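Local coordinates for signal recognition particle 54 kDa protein (Aeropyrum pernix, PDB 7EPK) that forms the 54 kDa protein subunit of an archaeal signal recognition particle, joining a helical bundle, a P-loop GTPase-family domain and a signal-peptide-binding domain, at residues Lys52-Ala55 and Leu56-Pro60; Pro283-Phe286 and Val287-Leu291; Leu312-Ala315 and Ala316-Leu320; Val407-Val410 and Arg411-Leu414. All blocks are in the same frame, centred on the assembly; numbering follows the deposited sequence.

Contact 1 (Lys52-Ala55 and Leu56-Pro60); sequences KERA and LKEEP
R54 and E58 meet twice, through their side chains and through their backbones, at the C-terminal end of helix 41-57 in the helical bundle domain of this SRP54 protein. The tight part is an i, i+4 salt bridge. R54 grips the carboxylate side-on with two nitrogens: R54 NE reaches E58 OE2 at 3.1 Å, and R54 NH2 reaches E58 OE1 at 3.0 Å. The two bonds are not equivalent. OE1 offers its syn lone pair and lies in the guanidinium plane, whereas OE2 is approached from above the carboxylate plane, because the two flat groups are turned 55° against each other. A bend at chi3 (58°) in the arginine chain swings NE round to the glutamate. R54 NH2 also bridges to E76 of the neighbouring helix 66-81, where the R54 side chain touches I73 and E58 touches W69.

The other flank is looser and faces solvent. K57 lays its chain over the E53 backbone, K57 CE lying 3.2 Å from E53 O, yet K57 NZ remains 4.7 Å from E53 OE1, so no ion pair closes there; the E53 carboxylate bridges to R50 instead. L56, also exposed, brings CD1 to 3.9 Å from K52 O. Where the helix stops, the amides of L56 and K57 share carbonyls in bent or weak bonds. E58, the first residue to leave helical angles, still donates its backbone N to R54 O at 2.7 Å, nearly along the carbonyl axis.

Contact 2 (Pro283-Phe286 and Val287-Leu291); sequences PRRF and VARIL
R285 and R289 run side by side, one turn apart, pointing the same way, with their guanidinium planes 36° apart. R285 NE comes to 3.2 Å from R289 NH1. R285 NH2 lies 3.4 Å from R289 NH2. All of these atoms are donors, so like charges meet here without a hydrogen bond; the approach is oblique. Both chains are extended from CG to NE; R285 starts with CG anti to the backbone N (chi1 165°), while R289 starts with CG beside it, and these differing first steps carry the two tips together. Both arginines are exposed and touch a crystal neighbour, which may influence where they settle.

The stretch makes up helix 283-291, the short helix that follows edge strand 278-280 of the GTPase domain and packs against the helical bundle. Apolar packing takes over at F286, whose ring lies obliquely to I290, with F286 CE2 4.3 Å from I290 CG1. That ring also meets the F281 ring, planes about 55° apart, and touches F82, while I290 leans on M2 and V5. V287 touches Y75 and V79 of helix 66-81. Within the helix, V287 CG2 lies 3.4 Å from P283 O. R284 has its NH2 bonded to G84 O. F286 O takes two donors: I290 N at 3.1 Å, in the carbonyl plane, and R289 N at 2.8 Å, from well above that plane.

Contact 3 (Leu312-Ala315 and Ala316-Leu320); sequences LDRA and AEDVL
R314 and D318 lie side by side, one turn apart, near the end of the long helix 293-320, which leads from the GTPase side of this SRP54 protein toward its C-terminal helices. Their ionic link is long: R314 NH1 stands 3.8 Å from D318 OD2. The oxygen lies at the guanidinium edge, near its plane, but the carboxylate plane is turned 85° to the guanidinium. A bend at chi3 (77°) lets the arginine run alongside D318, pointing the same way. Its firmer partner is E311, which bridges to NH2.

Backbone hydrogen bonds carry the rest. A316 N to L312 O is 2.8 Å and practically straight at the hydrogen (178°); E317 N to D313 O and D318 N to R314 O follow the same i, i+4 pattern with slightly tilted donors. The next one, V319 N to A315 O at 3.2 Å, is weak.

Packing contacts make a third group. A315 and A316 are buried; A315 and V319 touch Q332 of helix 326-337, V319 also touches L355, and L312 lies on M336 and L342. V319 CG2 rests 3.4 Å from the backbone oxygen A315 O.

With E311 on one nitrogen and D318 at a longer distance from another, the R314 charge is probably shared between two acids on the same helix, and the loose D318 pair probably adds little beside the backbone bonds.

Contact 4 (Val407-Val410 and Arg411-Leu414); sequences VDDV and RELL
R411 lies back over D408 and the turn before it, and its chain can be followed atom by atom. R411 CB sits over D408 O at 3.1 Å; R411 CG comes next, 3.6 Å from V407 O. Extended onward (chi3 174°), the chain carries R411 CD alongside the D408 carboxylate, 3.5 Å from D408 OD1. R411 NE stands 3.9 Å from that same D408 OD1, a long salt bridge, with the carboxylate and guanidinium planes almost perpendicular at 84°. CZ and the two NH groups beyond find no partner within 4.2 Å in the two segments. The side chain also touches M396 of helix 393-402.

The turn leads into helix 409-423, the last helix of the signal peptide binding domain. D408, D409 and E412 gather here, and the helix end would probably help to stabilise their charge. D409 and E412 bring carboxylates close together, their planes 73° apart, though how close is doubtful at this resolution; D409 also has a long, weak ion pair to R372, and E412 touches K369. On the buried face V410 CG2 meets L414 CD1 at 4.2 Å, and both residues pack on M396, while L413 lies on I376 and I329.

How the contacts relate
The four contacts follow one another along the chain, and none touches another. Contact 1 and contact 2 are nearest in space on the bundle side, with closest atoms about 9 Å apart; helix 66-81 touches side chains of both. In contact 2 the F286 side chain is about 12 Å from the bound GDP and does not touch it. Helix 293-320 follows contact 2's helix directly and carries contact 3 away from it, about 37 Å centre to centre. Contacts 3 and 4 form the far end, about 22 Å apart between centres, both packing on helix 326-337. Contact 4 lies about 48 Å from contact 2, centre to centre.

Contact 1 (Lys52-Ala55 and Leu56-Pro60)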
ATOM      1  N   LYS A  52      -1.386  13.870  16.349  1.00 50.67           N
ATOM      2  CA  LYS A  52      -0.951  14.438  17.656  1.00 53.43           C
ATOM      3  C   LYS A  52      -0.444  13.323  18.579  1.00 51.55           C
ATOM      4  O   LYS A  52       0.680  13.448  19.090  1.00 52.95           O
ATOM      5  CB  LYS A  52      -2.084  15.155  18.390  1.00 63.23           C
ATOM      6  CG  LYS A  52      -1.654  16.370  19.198  1.00 69.22           C
ATOM      7  CD  LYS A  52      -1.973  17.625  18.422  1.00 84.55           C
ATOM      8  CE  LYS A  52      -1.798  18.910  19.189  1.00 86.72           C
ATOM      9  NZ  LYS A  52      -2.527  20.013  18.517  1.00 97.81           N
ATOM     10  N   GLU A  53      -1.253  12.290  18.822  1.00 48.51           N
ATOM     11  CA  GLU A  53      -0.901  11.170  19.742  1.00 54.40           C
ATOM     12  C   GLU A  53       0.498  10.648  19.385  1.00 55.41           C
ATOM     13  O   GLU A  53       1.329  10.491  20.298  1.00 53.02           O
ATOM     14  CB  GLU A  53      -1.924  10.031  19.677  1.00 53.55           C
ATOM     15  CG  GLU A  53      -3.191  10.302  20.470  1.00 59.45           C
ATOM     16  CD  GLU A  53      -4.429   9.572  19.970  1.00 63.61           C
ATOM     17  OE1 GLU A  53      -4.256   8.597  19.204  1.00 63.11           O
ATOM     18  OE2 GLU A  53      -5.563   9.996  20.327  1.00 67.55           O
ATOM     19  N   ARG A  54       0.768  10.390  18.106  1.00 53.19           N
ATOM     20  CA  ARG A  54       2.068   9.804  17.695  1.00 55.76           C
ATOM     21  C   ARG A  54       3.173  10.838  17.981  1.00 55.50           C
ATOM     22  O   ARG A  54       4.190  10.446  18.591  1.00 49.78           O
ATOM     23  CB  ARG A  54       1.976   9.286  16.255  1.00 58.39           C
ATOM     24  CG  ARG A  54       1.026   8.102  16.122  1.00 57.98           C
ATOM     25  CD  ARG A  54       1.138   7.389  14.796  1.00 58.37           C
ATOM     26  NE  ARG A  54       2.494   6.918  14.570  1.00 61.10           N
ATOM     27  CZ  ARG A  54       2.989   6.604  13.385  1.00 59.33           C
ATOM     28  NH1 ARG A  54       2.234   6.683  12.305  1.00 63.45           N
ATOM     29  NH2 ARG A  54       4.241   6.218  13.281  1.00 58.50           N
ATOM     30  N   ALA A  55       2.954  12.118  17.645  1.00 51.72           N
ATOM     31  CA  ALA A  55       3.908  13.228  17.892  1.00 49.84           C
ATOM     32  C   ALA A  55       4.246  13.355  19.387  1.00 50.71           C
ATOM     33  O   ALA A  55       5.337  13.844  19.705  1.00 57.82           O
ATOM     34  CB  ALA A  55       3.368  14.520  17.332  1.00 47.13           C
ATOM     35  N   LEU A  56       3.358  12.936  20.282  1.00 51.36           N
ATOM     36  CA  LEU A  56       3.564  13.049  21.747  1.00 50.11           C
ATOM     37  C   LEU A  56       4.307  11.828  22.272  1.00 49.31           C
ATOM     38  O   LEU A  56       5.007  11.991  23.279  1.00 52.24           O
ATOM     39  CB  LEU A  56       2.204  13.184  22.447  1.00 52.68           C
ATOM     40  CG  LEU A  56       1.830  14.577  22.943  1.00 50.91           C
ATOM     41  CD1 LEU A  56       2.157  15.633  21.902  1.00 57.32           C
ATOM     42  CD2 LEU A  56       0.357  14.633  23.272  1.00 52.42           C
ATOM     43  N   LYS A  57       4.102  10.657  21.665  1.00 51.41           N
ATOM     44  CA  LYS A  57       4.596   9.349  22.186  1.00 59.87           C
ATOM     45  C   LYS A  57       5.912   8.964  21.481  1.00 54.89           C
ATOM     46  O   LYS A  57       6.796   8.304  22.104  1.00 49.40           O
ATOM     47  CB  LYS A  57       3.519   8.268  21.998  1.00 66.24           C
ATOM     48  CG  LYS A  57       2.259   8.408  22.852  1.00 67.69           C
ATOM     49  CD  LYS A  57       1.193   7.358  22.565  1.00 71.94           C
ATOM     50  CE  LYS A  57       0.651   7.455  21.151  1.00 76.55           C
ATOM     51  NZ  LYS A  57      -0.454   6.501  20.897  1.00 80.50           N
ATOM     52  N   GLU A  58       6.027   9.348  20.218  1.00 52.96           N
ATOM     53  CA  GLU A  58       7.159   8.992  19.336  1.00 56.85           C
ATOM     54  C   GLU A  58       8.044  10.232  19.157  1.00 62.66           C
ATOM     55  O   GLU A  58       7.529  11.365  19.140  1.00 71.77           O
ATOM     56  CB  GLU A  58       6.628   8.431  18.016  1.00 52.70           C
ATOM     57  CG  GLU A  58       5.626   7.304  18.211  1.00 58.66           C
ATOM     58  CD  GLU A  58       5.035   6.685  16.953  1.00 63.61           C
ATOM     59  OE1 GLU A  58       5.543   6.958  15.842  1.00 59.41           O
ATOM     60  OE2 GLU A  58       4.068   5.916  17.096  1.00 69.25           O
ATOM     61  N   GLU A  59       9.347  10.008  19.044  1.00 67.22           N
ATOM     62  CA  GLU A  59      10.377  11.048  18.803  1.00 68.52           C
ATOM     63  C   GLU A  59      11.229  10.565  17.640  1.00 59.44           C
ATOM     64  O   GLU A  59      11.440   9.373  17.438  1.00 70.38           O
ATOM     65  CB  GLU A  59      11.202  11.313  20.072  1.00 80.14           C
ATOM     66  CG  GLU A  59      11.608  10.052  20.843  1.00 89.76           C
ATOM     67  CD  GLU A  59      10.502   9.366  21.647  1.00108.05           C
ATOM     68  OE1 GLU A  59      10.175   9.855  22.757  1.00113.30           O
ATOM     69  OE2 GLU A  59       9.960   8.335  21.165  1.00115.89           O
ATOM     70  N   PRO A  60      11.752  11.469  16.810  1.00 55.02           N
ATOM     71  CA  PRO A  60      12.585  11.045  15.685  1.00 57.67           C
ATOM     72  C   PRO A  60      13.722  10.118  16.114  1.00 61.64           C
ATOM     73  O   PRO A  60      14.465  10.448  17.025  1.00 71.50           O
ATOM     74  CB  PRO A  60      13.163  12.359  15.129  1.00 56.74           C
ATOM     75  CG  PRO A  60      12.709  13.466  16.078  1.00 53.46           C
ATOM     76  CD  PRO A  60      11.581  12.918  16.920  1.00 50.66           C
TER

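Contact 2 (Pro283-Phe286 and Val287-Leu291)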
ATOM      1  N   PRO A 283      -3.814   3.088  -1.194  1.00 51.14           N
ATOM      2  CA  PRO A 283      -3.598   4.237  -0.300  1.00 57.28           C
ATOM      3  C   PRO A 283      -2.135   4.675  -0.111  1.00 55.01           C
ATOM      4  O   PRO A 283      -1.835   5.799  -0.391  1.00 60.11           O
ATOM      5  CB  PRO A 283      -4.224   3.744   1.010  1.00 57.03           C
ATOM      6  CG  PRO A 283      -5.390   2.918   0.507  1.00 53.64           C
ATOM      7  CD  PRO A 283      -4.770   2.131  -0.621  1.00 52.94           C
ATOM      8  N   ARG A 284      -1.252   3.775   0.307  1.00 64.65           N
ATOM      9  CA  ARG A 284       0.217   4.022   0.350  1.00 72.83           C
ATOM     10  C   ARG A 284       0.633   4.900  -0.851  1.00 71.95           C
ATOM     11  O   ARG A 284       1.368   5.891  -0.659  1.00 79.19           O
ATOM     12  CB  ARG A 284       0.972   2.684   0.438  1.00 80.55           C
ATOM     13  CG  ARG A 284       1.535   2.361   1.820  1.00 93.48           C
ATOM     14  CD  ARG A 284       1.249   0.970   2.374  1.00 99.02           C
ATOM     15  NE  ARG A 284       0.382   0.980   3.568  1.00108.83           N
ATOM     16  CZ  ARG A 284       0.716   0.577   4.809  1.00103.64           C
ATOM     17  NH1 ARG A 284       1.918   0.085   5.070  1.00106.24           N
ATOM     18  NH2 ARG A 284      -0.173   0.646   5.788  1.00 87.99           N
ATOM     19  N   ARG A 285       0.170   4.595  -2.055  1.00 69.48           N
ATOM     20  CA  ARG A 285       0.684   5.262  -3.279  1.00 78.86           C
ATOM     21  C   ARG A 285      -0.088   6.561  -3.547  1.00 74.41           C
ATOM     22  O   ARG A 285       0.504   7.509  -4.141  1.00 66.45           O
ATOM     23  CB  ARG A 285       0.583   4.297  -4.462  1.00 92.01           C
ATOM     24  CG  ARG A 285       0.745   4.953  -5.826  1.00105.09           C
ATOM     25  CD  ARG A 285       0.654   3.938  -6.942  1.00114.36           C
ATOM     26  NE  ARG A 285       0.978   4.514  -8.238  1.00120.81           N
ATOM     27  CZ  ARG A 285       0.957   3.838  -9.382  1.00137.17           C
ATOM     28  NH1 ARG A 285       0.620   2.559  -9.398  1.00134.69           N
ATOM     29  NH2 ARG A 285       1.276   4.441 -10.514  1.00147.55           N
ATOM     30  N   PHE A 286      -1.374   6.594  -3.192  1.00 63.16           N
ATOM     31  CA  PHE A 286      -2.277   7.719  -3.534  1.00 66.85           C
ATOM     32  C   PHE A 286      -1.860   8.939  -2.705  1.00 74.45           C
ATOM     33  O   PHE A 286      -1.555  10.025  -3.266  1.00 72.50           O
ATOM     34  CB  PHE A 286      -3.733   7.312  -3.307  1.00 72.46           C
ATOM     35  CG  PHE A 286      -4.742   8.357  -3.703  1.00 84.04           C
ATOM     36  CD1 PHE A 286      -5.010   8.619  -5.041  1.00 85.97           C
ATOM     37  CD2 PHE A 286      -5.417   9.089  -2.733  1.00 89.60           C
ATOM     38  CE1 PHE A 286      -5.932   9.593  -5.395  1.00 92.35           C
ATOM     39  CE2 PHE A 286      -6.344  10.058  -3.090  1.00 85.11           C
ATOM     40  CZ  PHE A 286      -6.598  10.308  -4.419  1.00 89.44           C
ATOM     41  N   VAL A 287      -1.795   8.746  -1.387  1.00 72.30           N
ATOM     42  CA  VAL A 287      -1.437   9.813  -0.410  1.00 69.12           C
ATOM     43  C   VAL A 287       0.001  10.266  -0.705  1.00 63.48           C
ATOM     44  O   VAL A 287       0.295  11.469  -0.639  1.00 60.15           O
ATOM     45  CB  VAL A 287      -1.627   9.313   1.029  1.00 65.98           C
ATOM     46  CG1 VAL A 287      -2.993   8.683   1.236  1.00 69.64           C
ATOM     47  CG2 VAL A 287      -0.552   8.336   1.416  1.00 72.85           C
ATOM     48  N   ALA A 288       0.862   9.340  -1.101  1.00 59.89           N
ATOM     49  CA  ALA A 288       2.228   9.654  -1.568  1.00 61.12           C
ATOM     50  C   ALA A 288       2.188  10.706  -2.686  1.00 61.31           C
ATOM     51  O   ALA A 288       3.159  11.471  -2.805  1.00 60.23           O
ATOM     52  CB  ALA A 288       2.908   8.386  -2.016  1.00 64.23           C
ATOM     53  N   ARG A 289       1.126  10.724  -3.491  1.00 61.32           N
ATOM     54  CA  ARG A 289       1.033  11.583  -4.694  1.00 67.84           C
ATOM     55  C   ARG A 289       0.557  12.952  -4.232  1.00 62.33           C
ATOM     56  O   ARG A 289       1.076  13.950  -4.710  1.00 54.94           O
ATOM     57  CB  ARG A 289       0.054  10.993  -5.719  1.00 80.44           C
ATOM     58  CG  ARG A 289       0.645   9.950  -6.656  1.00 85.88           C
ATOM     59  CD  ARG A 289      -0.167   9.863  -7.938  1.00 95.27           C
ATOM     60  NE  ARG A 289       0.636   9.353  -9.042  1.00106.98           N
ATOM     61  CZ  ARG A 289       0.538   8.145  -9.593  1.00115.66           C
ATOM     62  NH1 ARG A 289      -0.364   7.270  -9.167  1.00117.34           N
ATOM     63  NH2 ARG A 289       1.351   7.827 -10.590  1.00110.67           N
ATOM     64  N   ILE A 290      -0.470  12.933  -3.386  1.00 67.06           N
ATOM     65  CA  ILE A 290      -1.026  14.082  -2.612  1.00 67.33           C
ATOM     66  C   ILE A 290       0.141  14.823  -1.942  1.00 66.16           C
ATOM     67  O   ILE A 290       0.314  16.033  -2.197  1.00 63.03           O
ATOM     68  CB  ILE A 290      -2.052  13.527  -1.590  1.00 74.06           C
ATOM     69  CG1 ILE A 290      -3.337  13.026  -2.254  1.00 82.25           C
ATOM     70  CG2 ILE A 290      -2.365  14.507  -0.480  1.00 73.13           C
ATOM     71  CD1 ILE A 290      -3.896  13.942  -3.322  1.00 89.82           C
ATOM     72  N   LEU A 291       0.917  14.105  -1.122  1.00 64.07           N
ATOM     73  CA  LEU A 291       2.014  14.665  -0.289  1.00 61.72           C
ATOM     74  C   LEU A 291       3.146  15.146  -1.195  1.00 64.47           C
ATOM     75  O   LEU A 291       3.915  16.002  -0.751  1.00 69.56           O
ATOM     76  CB  LEU A 291       2.519  13.593   0.684  1.00 55.61           C
ATOM     77  CG  LEU A 291       2.049  13.712   2.129  1.00 54.73           C
ATOM     78  CD1 LEU A 291       0.616  14.187   2.236  1.00 56.08           C
ATOM     79  CD2 LEU A 291       2.208  12.386   2.850  1.00 57.73           C
TER

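Contact 3 (Leu312-Ala315 and Ala316-Leu320)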
ATOM      1  N   LEU A 312      24.892   0.429  12.506  1.00 91.81           N
ATOM      2  CA  LEU A 312      26.365   0.411  12.313  1.00 92.31           C
ATOM      3  C   LEU A 312      27.035   1.231  13.418  1.00 98.07           C
ATOM      4  O   LEU A 312      28.040   0.750  13.960  1.00111.45           O
ATOM      5  CB  LEU A 312      26.714   0.958  10.929  1.00 90.62           C
ATOM      6  CG  LEU A 312      28.184   0.842  10.538  1.00 88.60           C
ATOM      7  CD1 LEU A 312      28.635  -0.610  10.503  1.00 94.50           C
ATOM      8  CD2 LEU A 312      28.443   1.501   9.196  1.00 83.44           C
ATOM      9  N   ASP A 313      26.487   2.408  13.738  1.00101.72           N
ATOM     10  CA  ASP A 313      26.939   3.295  14.846  1.00107.93           C
ATOM     11  C   ASP A 313      27.144   2.469  16.118  1.00103.45           C
ATOM     12  O   ASP A 313      28.269   2.508  16.668  1.00 98.16           O
ATOM     13  CB  ASP A 313      25.928   4.417  15.110  1.00122.96           C
ATOM     14  CG  ASP A 313      26.415   5.478  16.083  1.00124.80           C
ATOM     15  OD1 ASP A 313      26.154   5.316  17.298  1.00122.19           O
ATOM     16  OD2 ASP A 313      27.047   6.457  15.619  1.00111.23           O
ATOM     17  N   ARG A 314      26.096   1.768  16.564  1.00 98.31           N
ATOM     18  CA  ARG A 314      26.127   0.935  17.792  1.00 97.22           C
ATOM     19  C   ARG A 314      27.151  -0.191  17.596  1.00 92.65           C
ATOM     20  O   ARG A 314      27.921  -0.447  18.524  1.00 98.56           O
ATOM     21  CB  ARG A 314      24.732   0.401  18.135  1.00101.96           C
ATOM     22  CG  ARG A 314      24.728  -0.589  19.290  1.00114.27           C
ATOM     23  CD  ARG A 314      23.398  -0.676  20.007  1.00123.28           C
ATOM     24  NE  ARG A 314      22.425  -1.457  19.263  1.00135.11           N
ATOM     25  CZ  ARG A 314      22.396  -2.786  19.203  1.00148.01           C
ATOM     26  NH1 ARG A 314      23.305  -3.512  19.835  1.00146.01           N
ATOM     27  NH2 ARG A 314      21.454  -3.387  18.496  1.00155.28           N
ATOM     28  N   ALA A 315      27.185  -0.814  16.418  1.00 90.57           N
ATOM     29  CA  ALA A 315      28.035  -1.991  16.126  1.00 91.38           C
ATOM     30  C   ALA A 315      29.514  -1.607  16.239  1.00 94.73           C
ATOM     31  O   ALA A 315      30.258  -2.358  16.892  1.00102.90           O
ATOM     32  CB  ALA A 315      27.711  -2.542  14.764  1.00 91.46           C
ATOM     33  N   ALA A 316      29.913  -0.493  15.614  1.00 88.93           N
ATOM     34  CA  ALA A 316      31.262   0.111  15.730  1.00 84.75           C
ATOM     35  C   ALA A 316      31.483   0.561  17.175  1.00 93.38           C
ATOM     36  O   ALA A 316      32.498   0.162  17.767  1.00101.14           O
ATOM     37  CB  ALA A 316      31.417   1.270  14.783  1.00 79.57           C
ATOM     38  N   GLU A 317      30.564   1.356  17.724  1.00 91.85           N
ATOM     39  CA  GLU A 317      30.654   1.846  19.124  1.00 98.56           C
ATOM     40  C   GLU A 317      30.858   0.643  20.063  1.00 95.03           C
ATOM     41  O   GLU A 317      31.760   0.717  20.909  1.00 95.60           O
ATOM     42  CB  GLU A 317      29.425   2.701  19.458  1.00108.72           C
ATOM     43  CG  GLU A 317      29.436   3.319  20.854  1.00118.45           C
ATOM     44  CD  GLU A 317      30.640   4.182  21.211  1.00122.94           C
ATOM     45  OE1 GLU A 317      31.285   4.719  20.289  1.00121.92           O
ATOM     46  OE2 GLU A 317      30.935   4.312  22.417  1.00125.48           O
ATOM     47  N   ASP A 318      30.082  -0.436  19.891  1.00103.75           N
ATOM     48  CA  ASP A 318      30.099  -1.648  20.765  1.00100.38           C
ATOM     49  C   ASP A 318      31.444  -2.372  20.639  1.00 91.30           C
ATOM     50  O   ASP A 318      31.813  -3.089  21.574  1.00105.77           O
ATOM     51  CB  ASP A 318      28.939  -2.620  20.479  1.00 96.94           C
ATOM     52  CG  ASP A 318      27.978  -2.829  21.648  1.00103.26           C
ATOM     53  OD1 ASP A 318      28.407  -2.613  22.808  1.00110.13           O
ATOM     54  OD2 ASP A 318      26.805  -3.223  21.400  1.00 93.12           O
ATOM     55  N   VAL A 319      32.147  -2.215  19.521  1.00 84.77           N
ATOM     56  CA  VAL A 319      33.532  -2.741  19.351  1.00 86.40           C
ATOM     57  C   VAL A 319      34.474  -1.822  20.131  1.00 95.42           C
ATOM     58  O   VAL A 319      35.176  -2.332  21.015  1.00105.37           O
ATOM     59  CB  VAL A 319      33.918  -2.839  17.864  1.00 91.32           C
ATOM     60  CG1 VAL A 319      35.420  -2.891  17.649  1.00 91.50           C
ATOM     61  CG2 VAL A 319      33.244  -4.026  17.200  1.00 99.30           C
ATOM     62  N   LEU A 320      34.444  -0.515  19.840  1.00 99.86           N
ATOM     63  CA  LEU A 320      35.372   0.515  20.389  1.00 95.10           C
ATOM     64  C   LEU A 320      35.281   0.557  21.918  1.00 94.33           C
ATOM     65  O   LEU A 320      36.289   0.927  22.538  1.00101.67           O
ATOM     66  CB  LEU A 320      35.053   1.891  19.794  1.00 96.21           C
ATOM     67  CG  LEU A 320      35.249   2.053  18.280  1.00 99.39           C
ATOM     68  CD1 LEU A 320      35.260   3.525  17.886  1.00 95.83           C
ATOM     69  CD2 LEU A 320      36.523   1.382  17.790  1.00 98.66           C
TER

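Contact 4 (Val407-Val410 and Arg411-Leu414)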
ATOM      1  N   VAL A 407      35.545 -25.140   6.389  1.00 91.32           N
ATOM      2  CA  VAL A 407      36.055 -25.261   7.780  1.00 88.82           C
ATOM      3  C   VAL A 407      37.059 -24.129   8.012  1.00 84.40           C
ATOM      4  O   VAL A 407      37.268 -23.777   9.178  1.00 90.00           O
ATOM      5  CB  VAL A 407      36.662 -26.661   8.008  1.00100.22           C
ATOM      6  CG1 VAL A 407      37.982 -26.866   7.262  1.00105.19           C
ATOM      7  CG2 VAL A 407      36.811 -26.969   9.487  1.00104.62           C
ATOM      8  N   ASP A 408      37.660 -23.601   6.938  1.00 86.12           N
ATOM      9  CA  ASP A 408      38.599 -22.442   6.971  1.00 92.99           C
ATOM     10  C   ASP A 408      37.808 -21.127   7.008  1.00 85.65           C
ATOM     11  O   ASP A 408      38.343 -20.150   7.537  1.00 79.27           O
ATOM     12  CB  ASP A 408      39.557 -22.426   5.768  1.00101.06           C
ATOM     13  CG  ASP A 408      40.842 -23.235   5.900  1.00100.31           C
ATOM     14  OD1 ASP A 408      41.073 -23.840   6.977  1.00 95.58           O
ATOM     15  OD2 ASP A 408      41.616 -23.239   4.918  1.00 98.85           O
ATOM     16  N   ASP A 409      36.604 -21.080   6.426  1.00 92.70           N
ATOM     17  CA  ASP A 409      35.739 -19.866   6.428  1.00 91.07           C
ATOM     18  C   ASP A 409      35.377 -19.512   7.873  1.00 91.78           C
ATOM     19  O   ASP A 409      35.568 -18.338   8.278  1.00 89.24           O
ATOM     20  CB  ASP A 409      34.479 -20.042   5.580  1.00 84.13           C
ATOM     21  CG  ASP A 409      34.544 -19.243   4.295  1.00 87.07           C
ATOM     22  OD1 ASP A 409      34.792 -18.016   4.381  1.00 88.67           O
ATOM     23  OD2 ASP A 409      34.374 -19.853   3.226  1.00 90.33           O
ATOM     24  N   VAL A 410      34.887 -20.506   8.615  1.00 84.63           N
ATOM     25  CA  VAL A 410      34.560 -20.376  10.063  1.00 80.46           C
ATOM     26  C   VAL A 410      35.841 -20.022  10.843  1.00 78.20           C
ATOM     27  O   VAL A 410      35.708 -19.429  11.925  1.00 83.40           O
ATOM     28  CB  VAL A 410      33.796 -21.609  10.602  1.00 81.80           C
ATOM     29  CG1 VAL A 410      34.233 -22.926   9.982  1.00 87.77           C
ATOM     30  CG2 VAL A 410      33.845 -21.692  12.117  1.00 88.92           C
ATOM     31  N   ARG A 411      37.039 -20.282  10.301  1.00 78.94           N
ATOM     32  CA  ARG A 411      38.328 -19.777  10.873  1.00 80.53           C
ATOM     33  C   ARG A 411      38.508 -18.280  10.579  1.00 73.80           C
ATOM     34  O   ARG A 411      39.023 -17.590  11.463  1.00 76.86           O
ATOM     35  CB  ARG A 411      39.571 -20.498  10.329  1.00 82.60           C
ATOM     36  CG  ARG A 411      39.803 -21.901  10.865  1.00 75.52           C
ATOM     37  CD  ARG A 411      41.050 -22.515  10.254  1.00 76.14           C
ATOM     38  NE  ARG A 411      41.302 -23.785  10.917  1.00 74.38           N
ATOM     39  CZ  ARG A 411      41.949 -23.925  12.068  1.00 70.78           C
ATOM     40  NH1 ARG A 411      42.474 -22.866  12.671  1.00 77.88           N
ATOM     41  NH2 ARG A 411      42.077 -25.129  12.607  1.00 64.98           N
ATOM     42  N   GLU A 412      38.160 -17.804   9.379  1.00 76.79           N
ATOM     43  CA  GLU A 412      38.354 -16.380   8.972  1.00 80.94           C
ATOM     44  C   GLU A 412      37.564 -15.475   9.932  1.00 71.52           C
ATOM     45  O   GLU A 412      38.159 -14.538  10.466  1.00 60.74           O
ATOM     46  CB  GLU A 412      37.913 -16.120   7.524  1.00 91.42           C
ATOM     47  CG  GLU A 412      38.745 -16.808   6.448  1.00 99.31           C
ATOM     48  CD  GLU A 412      38.118 -16.838   5.053  1.00110.55           C
ATOM     49  OE1 GLU A 412      36.997 -16.312   4.885  1.00124.01           O
ATOM     50  OE2 GLU A 412      38.746 -17.398   4.127  1.00105.29           O
ATOM     51  N   LEU A 413      36.265 -15.749  10.115  1.00 69.54           N
ATOM     52  CA  LEU A 413      35.370 -15.007  11.043  1.00 72.74           C
ATOM     53  C   LEU A 413      36.022 -15.034  12.422  1.00 69.00           C
ATOM     54  O   LEU A 413      36.218 -13.958  13.029  1.00 62.11           O
ATOM     55  CB  LEU A 413      33.974 -15.660  11.071  1.00 77.77           C
ATOM     56  CG  LEU A 413      32.995 -15.209  12.172  1.00 69.89           C
ATOM     57  CD1 LEU A 413      32.925 -13.694  12.300  1.00 69.58           C
ATOM     58  CD2 LEU A 413      31.597 -15.749  11.911  1.00 71.71           C
ATOM     59  N   LEU A 414      36.344 -16.242  12.884  1.00 69.11           N
ATOM     60  CA  LEU A 414      36.893 -16.470  14.236  1.00 66.92           C
ATOM     61  C   LEU A 414      38.093 -15.541  14.445  1.00 78.86           C
ATOM     62  O   LEU A 414      38.079 -14.774  15.443  1.00 80.23           O
ATOM     63  CB  LEU A 414      37.209 -17.956  14.394  1.00 62.78           C
ATOM     64  CG  LEU A 414      36.158 -18.730  15.193  1.00 69.34           C
ATOM     65  CD1 LEU A 414      34.745 -18.475  14.689  1.00 68.49           C
ATOM     66  CD2 LEU A 414      36.455 -20.217  15.191  1.00 73.67           C
TER